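Local structure of O-methyltransferase (3MCZ) at residues L132-E143 / H306-G314. The protein probably transfers a methyl group from S-adenosyl-L-methionine to an oxygen atom of an acceptor substrate, as part of a dimeric assembly. Residues are numbered along the deposited sequence; the frame is centred on the assembly and turned at random.
Sequences LRSEKPLAFQQE and HMMVNTNHG
E143 grips the start of the T311-G314 type I turn with both carboxylate oxygens, where helix 298-310 of the Rossmann-like O-methyltransferase domain meets the N-terminus of helix 142-145. OE2 of E143 takes the backbone N of N312 at 2.8 Å through its syn lone pair, while OG1 of T311 donates to OE1 of E143 at 2.6 Å from above the carboxylate plane. A bend at chi2 (-90°) helps bring both oxygens to these donors. Backbone N of Q142 donates a hydrogen bond to O of N310 at 2.9 Å, its N-H pointing almost straight at the oxygen and joining the two helix ends. Beside it, Q141, the N-cap residue, reaches the last turn of helix 298-310: its extended chain carries NE2 to O of V309 (3.0 Å), above that carbonyl plane, and OE1 accepts N of L138 in plane, so the amide is held at both ends. The Q142 amide stacks on that of N310, their planes 19° apart. L132 CD2 rests on M308 CE, a selenomethionine methyl, at 3.8 Å. Earlier in the loop, O of E135 accepts a hydrogen bond from ND2 of N312 at 2.9 Å. At the dimer interface, K72 NZ of the second subunit hydrogen-bonds OD1 of N312.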
ATOM      1  N   LEU A 132       0.871 -19.689  -3.001  1.00  9.83           N
ATOM      2  CA  LEU A 132      -0.340 -20.395  -3.350  1.00 10.11           C
ATOM      3  C   LEU A 132      -0.059 -21.778  -3.941  1.00 10.32           C
ATOM      4  O   LEU A 132      -0.880 -22.689  -3.833  1.00  9.27           O
ATOM      5  CB  LEU A 132      -1.172 -19.561  -4.354  1.00  9.96           C
ATOM      6  CG  LEU A 132      -1.801 -18.315  -3.725  1.00  9.98           C
ATOM      7  CD1 LEU A 132      -2.199 -17.312  -4.838  1.00 11.64           C
ATOM      8  CD2 LEU A 132      -3.014 -18.707  -2.856  1.00 10.99           C
ATOM      9  N   ARG A 133       1.099 -21.917  -4.566  1.00 10.16           N
ATOM     10  CA  ARG A 133       1.429 -23.156  -5.237  1.00 12.03           C
ATOM     11  C   ARG A 133       2.358 -24.101  -4.444  1.00 13.75           C
ATOM     12  O   ARG A 133       2.769 -25.150  -4.961  1.00 14.37           O
ATOM     13  CB  ARG A 133       2.036 -22.832  -6.594  1.00 11.43           C
ATOM     14  CG  ARG A 133       1.004 -22.257  -7.570  1.00 11.16           C
ATOM     15  CD  ARG A 133       1.719 -21.745  -8.785  1.00 13.94           C
ATOM     16  NE  ARG A 133       0.820 -21.327  -9.835  1.00 15.80           N
ATOM     17  CZ  ARG A 133       0.368 -20.083 -10.002  1.00 17.84           C
ATOM     18  NH1 ARG A 133       0.691 -19.112  -9.145  1.00 18.66           N
ATOM     19  NH2 ARG A 133      -0.458 -19.824 -11.004  1.00 17.05           N
ATOM     20  N   SER A 134       2.666 -23.759  -3.194  1.00 14.15           N
ATOM     21  CA  SER A 134       3.573 -24.569  -2.398  1.00 14.95           C
ATOM     22  C   SER A 134       2.874 -25.228  -1.226  1.00 14.57           C
ATOM     23  O   SER A 134       2.223 -24.553  -0.423  1.00 12.26           O
ATOM     24  CB  SER A 134       4.721 -23.727  -1.854  1.00 15.04           C
ATOM     25  OG  SER A 134       5.579 -24.519  -1.055  1.00 14.52           O
ATOM     26  N   GLU A 135       3.042 -26.541  -1.117  1.00 15.08           N
ATOM     27  CA  GLU A 135       2.544 -27.285   0.062  1.00 18.11           C
ATOM     28  C   GLU A 135       3.502 -27.154   1.253  1.00 17.56           C
ATOM     29  O   GLU A 135       3.150 -27.485   2.373  1.00 17.26           O
ATOM     30  CB  GLU A 135       2.309 -28.767  -0.286  1.00 19.35           C
ATOM     31  CG  GLU A 135       1.516 -28.927  -1.578  1.00 25.22           C
ATOM     32  CD  GLU A 135       0.356 -29.890  -1.477  1.00 33.85           C
ATOM     33  OE1 GLU A 135      -0.746 -29.487  -0.997  1.00 38.66           O
ATOM     34  OE2 GLU A 135       0.546 -31.052  -1.912  1.00 38.02           O
ATOM     35  N   LYS A 136       4.714 -26.681   0.991  1.00 18.20           N
ATOM     36  CA  LYS A 136       5.778 -26.564   1.986  1.00 18.85           C
ATOM     37  C   LYS A 136       6.118 -25.086   2.276  1.00 18.25           C
ATOM     38  O   LYS A 136       5.886 -24.212   1.432  1.00 17.21           O
ATOM     39  CB  LYS A 136       7.048 -27.265   1.471  1.00 20.53           C
ATOM     40  CG  LYS A 136       6.877 -28.793   1.308  1.00 24.97           C
ATOM     41  CD  LYS A 136       8.190 -29.459   0.853  1.00 30.71           C
ATOM     42  CE  LYS A 136       8.585 -29.059  -0.576  1.00 33.83           C
ATOM     43  NZ  LYS A 136      10.088 -28.889  -0.745  1.00 38.50           N
ATOM     44  N   PRO A 137       6.703 -24.814   3.448  1.00 17.59           N
ATOM     45  CA  PRO A 137       7.056 -23.439   3.773  1.00 17.24           C
ATOM     46  C   PRO A 137       8.074 -22.927   2.772  1.00 17.22           C
ATOM     47  O   PRO A 137       8.932 -23.684   2.318  1.00 16.82           O
ATOM     48  CB  PRO A 137       7.688 -23.536   5.182  1.00 17.16           C
ATOM     49  CG  PRO A 137       7.454 -24.905   5.660  1.00 17.94           C
ATOM     50  CD  PRO A 137       7.228 -25.771   4.447  1.00 18.21           C
ATOM     51  N   LEU A 138       7.965 -21.667   2.410  1.00 16.76           N
ATOM     52  CA  LEU A 138       8.900 -21.055   1.467  1.00 17.84           C
ATOM     53  C   LEU A 138       9.984 -20.326   2.243  1.00 16.98           C
ATOM     54  O   LEU A 138       9.830 -20.014   3.433  1.00 16.80           O
ATOM     55  CB  LEU A 138       8.152 -20.110   0.533  1.00 18.25           C
ATOM     56  CG  LEU A 138       7.220 -20.848  -0.466  1.00 19.47           C
ATOM     57  CD1 LEU A 138       6.659 -19.888  -1.491  1.00 20.47           C
ATOM     58  CD2 LEU A 138       7.960 -21.963  -1.216  1.00 21.04           C
ATOM     59  N   ALA A 139      11.093 -20.091   1.573  1.00 18.87           N
ATOM     60  CA  ALA A 139      12.297 -19.582   2.248  1.00 19.65           C
ATOM     61  C   ALA A 139      12.095 -18.237   2.976  1.00 20.18           C
ATOM     62  O   ALA A 139      12.783 -17.978   3.954  1.00 20.91           O
ATOM     63  CB  ALA A 139      13.484 -19.541   1.269  1.00 19.13           C
ATOM     64  N   PHE A 140      11.112 -17.431   2.562  1.00 21.50           N
ATOM     65  CA  PHE A 140      10.823 -16.108   3.176  1.00 21.51           C
ATOM     66  C   PHE A 140       9.752 -16.076   4.309  1.00 22.62           C
ATOM     67  O   PHE A 140       9.587 -15.068   5.016  1.00 23.24           O
ATOM     68  CB  PHE A 140      10.484 -15.092   2.071  1.00 22.53           C
ATOM     69  CG  PHE A 140       9.342 -15.519   1.153  1.00 21.83           C
ATOM     70  CD1 PHE A 140       8.037 -15.340   1.540  1.00 22.37           C
ATOM     71  CD2 PHE A 140       9.595 -16.117  -0.070  1.00 22.53           C
ATOM     72  CE1 PHE A 140       6.986 -15.736   0.697  1.00 21.96           C
ATOM     73  CE2 PHE A 140       8.569 -16.512  -0.913  1.00 24.29           C
ATOM     74  CZ  PHE A 140       7.261 -16.319  -0.525  1.00 22.69           C
ATOM     75  N   GLN A 141       9.042 -17.183   4.527  1.00 22.24           N
ATOM     76  CA  GLN A 141       8.029 -17.233   5.566  1.00 21.32           C
ATOM     77  C   GLN A 141       8.643 -17.369   6.977  1.00 22.50           C
ATOM     78  O   GLN A 141       9.833 -17.716   7.126  1.00 22.33           O
ATOM     79  CB  GLN A 141       7.046 -18.377   5.263  1.00 21.32           C
ATOM     80  CG  GLN A 141       6.276 -18.140   3.936  1.00 18.33           C
ATOM     81  CD  GLN A 141       5.250 -19.213   3.626  1.00 17.12           C
ATOM     82  OE1 GLN A 141       5.611 -20.361   3.294  1.00 14.85           O
ATOM     83  NE2 GLN A 141       3.955 -18.850   3.723  1.00 12.46           N
ATOM     84  N   GLN A 142       7.841 -17.097   8.003  1.00 22.18           N
ATOM     85  CA  GLN A 142       8.359 -16.885   9.369  1.00 23.18           C
ATOM     86  C   GLN A 142       9.112 -18.070   9.967  1.00 23.23           C
ATOM     87  O   GLN A 142      10.144 -17.896  10.643  1.00 22.34           O
ATOM     88  CB  GLN A 142       7.214 -16.463  10.320  1.00 23.58           C
ATOM     89  CG  GLN A 142       6.731 -15.059  10.015  1.00 25.60           C
ATOM     90  CD  GLN A 142       5.649 -14.552  10.978  1.00 28.82           C
ATOM     91  OE1 GLN A 142       4.992 -15.339  11.675  1.00 29.57           O
ATOM     92  NE2 GLN A 142       5.479 -13.227  11.026  1.00 28.60           N
ATOM     93  N   GLU A 143       8.605 -19.267   9.715  1.00 23.49           N
ATOM     94  CA  GLU A 143       9.238 -20.471  10.232  1.00 24.73           C
ATOM     95  C   GLU A 143      10.654 -20.668   9.648  1.00 24.89           C
ATOM     96  O   GLU A 143      11.507 -21.261  10.319  1.00 25.94           O
ATOM     97  CB  GLU A 143       8.336 -21.719  10.076  1.00 24.75           C
ATOM     98  CG  GLU A 143       7.847 -22.045   8.653  1.00 25.86           C
ATOM     99  CD  GLU A 143       6.519 -21.395   8.293  1.00 26.86           C
ATOM    100  OE1 GLU A 143       6.360 -20.188   8.604  1.00 30.76           O
ATOM    101  OE2 GLU A 143       5.634 -22.083   7.699  1.00 20.83           O
ATOM    102  N   HIS A 306      -3.358 -12.805   5.163  1.00 11.78           N
ATOM    103  CA  HIS A 306      -2.138 -12.280   5.773  1.00 12.06           C
ATOM    104  C   HIS A 306      -1.351 -13.423   6.437  1.00 11.92           C
ATOM    105  O   HIS A 306      -0.134 -13.569   6.254  1.00 12.54           O
ATOM    106  CB  HIS A 306      -2.544 -11.194   6.761  1.00 12.32           C
ATOM    107  CG  HIS A 306      -1.431 -10.314   7.234  1.00 14.22           C
ATOM    108  ND1 HIS A 306      -1.673  -9.137   7.906  1.00 20.11           N
ATOM    109  CD2 HIS A 306      -0.090 -10.417   7.124  1.00 16.30           C
ATOM    110  CE1 HIS A 306      -0.519  -8.561   8.206  1.00 21.38           C
ATOM    111  NE2 HIS A 306       0.459  -9.327   7.756  1.00 17.13           N
HETATM  112  N   MSE A 307      -2.045 -14.258   7.176  1.00 12.63           N
HETATM  113  CA  MSE A 307      -1.398 -15.346   7.911  1.00 13.04           C
HETATM  114  C   MSE A 307      -0.898 -16.421   6.963  1.00 12.21           C
HETATM  115  O   MSE A 307       0.164 -16.959   7.197  1.00 12.90           O
HETATM  116  CB  MSE A 307      -2.354 -15.953   8.950  1.00 13.24           C
HETATM  117  CG  MSE A 307      -2.708 -15.018  10.112  1.00 14.98           C
HETATM  118 SE   MSE A 307      -1.161 -14.267  11.032  1.00 16.09          SE
HETATM  119  CE  MSE A 307      -0.002 -15.809  10.949  1.00 24.78           C
HETATM  120  N   MSE A 308      -1.628 -16.671   5.875  1.00 11.43           N
HETATM  121  CA  MSE A 308      -1.179 -17.570   4.804  1.00 11.73           C
HETATM  122  C   MSE A 308       0.098 -17.047   4.159  1.00 11.43           C
HETATM  123  O   MSE A 308       1.016 -17.828   3.831  1.00 11.10           O
HETATM  124  CB  MSE A 308      -2.295 -17.718   3.750  1.00 11.24           C
HETATM  125  CG  MSE A 308      -2.053 -18.801   2.724  1.00 14.07           C
HETATM  126 SE   MSE A 308      -2.860 -18.413   1.072  0.90 15.09          SE
HETATM  127  CE  MSE A 308      -1.486 -17.455   0.448  1.00 13.20           C
ATOM    128  N   VAL A 309       0.208 -15.727   3.977  1.00 10.87           N
ATOM    129  CA  VAL A 309       1.484 -15.220   3.450  1.00 10.29           C
ATOM    130  C   VAL A 309       2.621 -15.458   4.474  1.00 10.92           C
ATOM    131  O   VAL A 309       3.749 -15.829   4.073  1.00 11.02           O
ATOM    132  CB  VAL A 309       1.399 -13.745   3.008  1.00 11.05           C
ATOM    133  CG1 VAL A 309       2.796 -13.158   2.715  1.00 10.42           C
ATOM    134  CG2 VAL A 309       0.460 -13.630   1.780  1.00 10.30           C
ATOM    135  N   ASN A 310       2.341 -15.205   5.745  1.00 11.88           N
ATOM    136  CA  ASN A 310       3.347 -15.300   6.807  1.00 13.46           C
ATOM    137  C   ASN A 310       3.842 -16.707   7.131  1.00 13.68           C
ATOM    138  O   ASN A 310       4.996 -16.877   7.463  1.00 13.05           O
ATOM    139  CB  ASN A 310       2.862 -14.705   8.125  1.00 14.58           C
ATOM    140  CG  ASN A 310       2.788 -13.170   8.120  1.00 16.95           C
ATOM    141  OD1 ASN A 310       3.227 -12.495   7.178  1.00 18.37           O
ATOM    142  ND2 ASN A 310       2.160 -12.620   9.190  1.00 20.83           N
ATOM    143  N   THR A 311       2.974 -17.695   7.088  1.00 13.16           N
ATOM    144  CA  THR A 311       3.366 -19.053   7.473  1.00 14.94           C
ATOM    145  C   THR A 311       2.624 -20.106   6.620  1.00 13.85           C
ATOM    146  O   THR A 311       1.452 -19.895   6.239  1.00 13.29           O
ATOM    147  CB  THR A 311       3.133 -19.244   9.019  1.00 15.01           C
ATOM    148  OG1 THR A 311       3.914 -20.345   9.477  1.00 23.73           O
ATOM    149  CG2 THR A 311       1.699 -19.470   9.370  1.00 14.51           C
ATOM    150  N   ASN A 312       3.250 -21.259   6.405  1.00 13.73           N
ATOM    151  CA  ASN A 312       2.700 -22.274   5.490  1.00 13.74           C
ATOM    152  C   ASN A 312       1.220 -22.593   5.747  1.00 13.20           C
ATOM    153  O   ASN A 312       0.427 -22.545   4.843  1.00 12.96           O
ATOM    154  CB  ASN A 312       3.500 -23.585   5.621  1.00 14.93           C
ATOM    155  CG  ASN A 312       3.233 -24.576   4.486  1.00 15.34           C
ATOM    156  OD1 ASN A 312       2.759 -24.220   3.416  1.00 15.82           O
ATOM    157  ND2 ASN A 312       3.506 -25.856   4.752  1.00 15.88           N
ATOM    158  N   HIS A 313       0.893 -22.961   6.976  1.00 12.94           N
ATOM    159  CA  HIS A 313      -0.474 -23.327   7.352  1.00 14.00           C
ATOM    160  C   HIS A 313      -1.295 -22.181   7.884  1.00 13.76           C
ATOM    161  O   HIS A 313      -2.374 -22.392   8.440  1.00 15.17           O
ATOM    162  CB  HIS A 313      -0.478 -24.465   8.386  1.00 14.39           C
ATOM    163  CG  HIS A 313       0.021 -25.762   7.857  1.00 17.25           C
ATOM    164  ND1 HIS A 313       0.169 -26.878   8.660  1.00 23.02           N
ATOM    165  CD2 HIS A 313       0.387 -26.141   6.611  1.00 21.87           C
ATOM    166  CE1 HIS A 313       0.626 -27.880   7.928  1.00 23.33           C
ATOM    167  NE2 HIS A 313       0.803 -27.445   6.694  1.00 22.31           N
ATOM    168  N   GLY A 314      -0.840 -20.946   7.680  1.00 13.56           N
ATOM    169  CA  GLY A 314      -1.540 -19.781   8.218  1.00 13.11           C
ATOM    170  C   GLY A 314      -2.971 -19.717   7.719  1.00 12.77           C
ATOM    171  O   GLY A 314      -3.236 -19.839   6.503  1.00 13.17           O
TER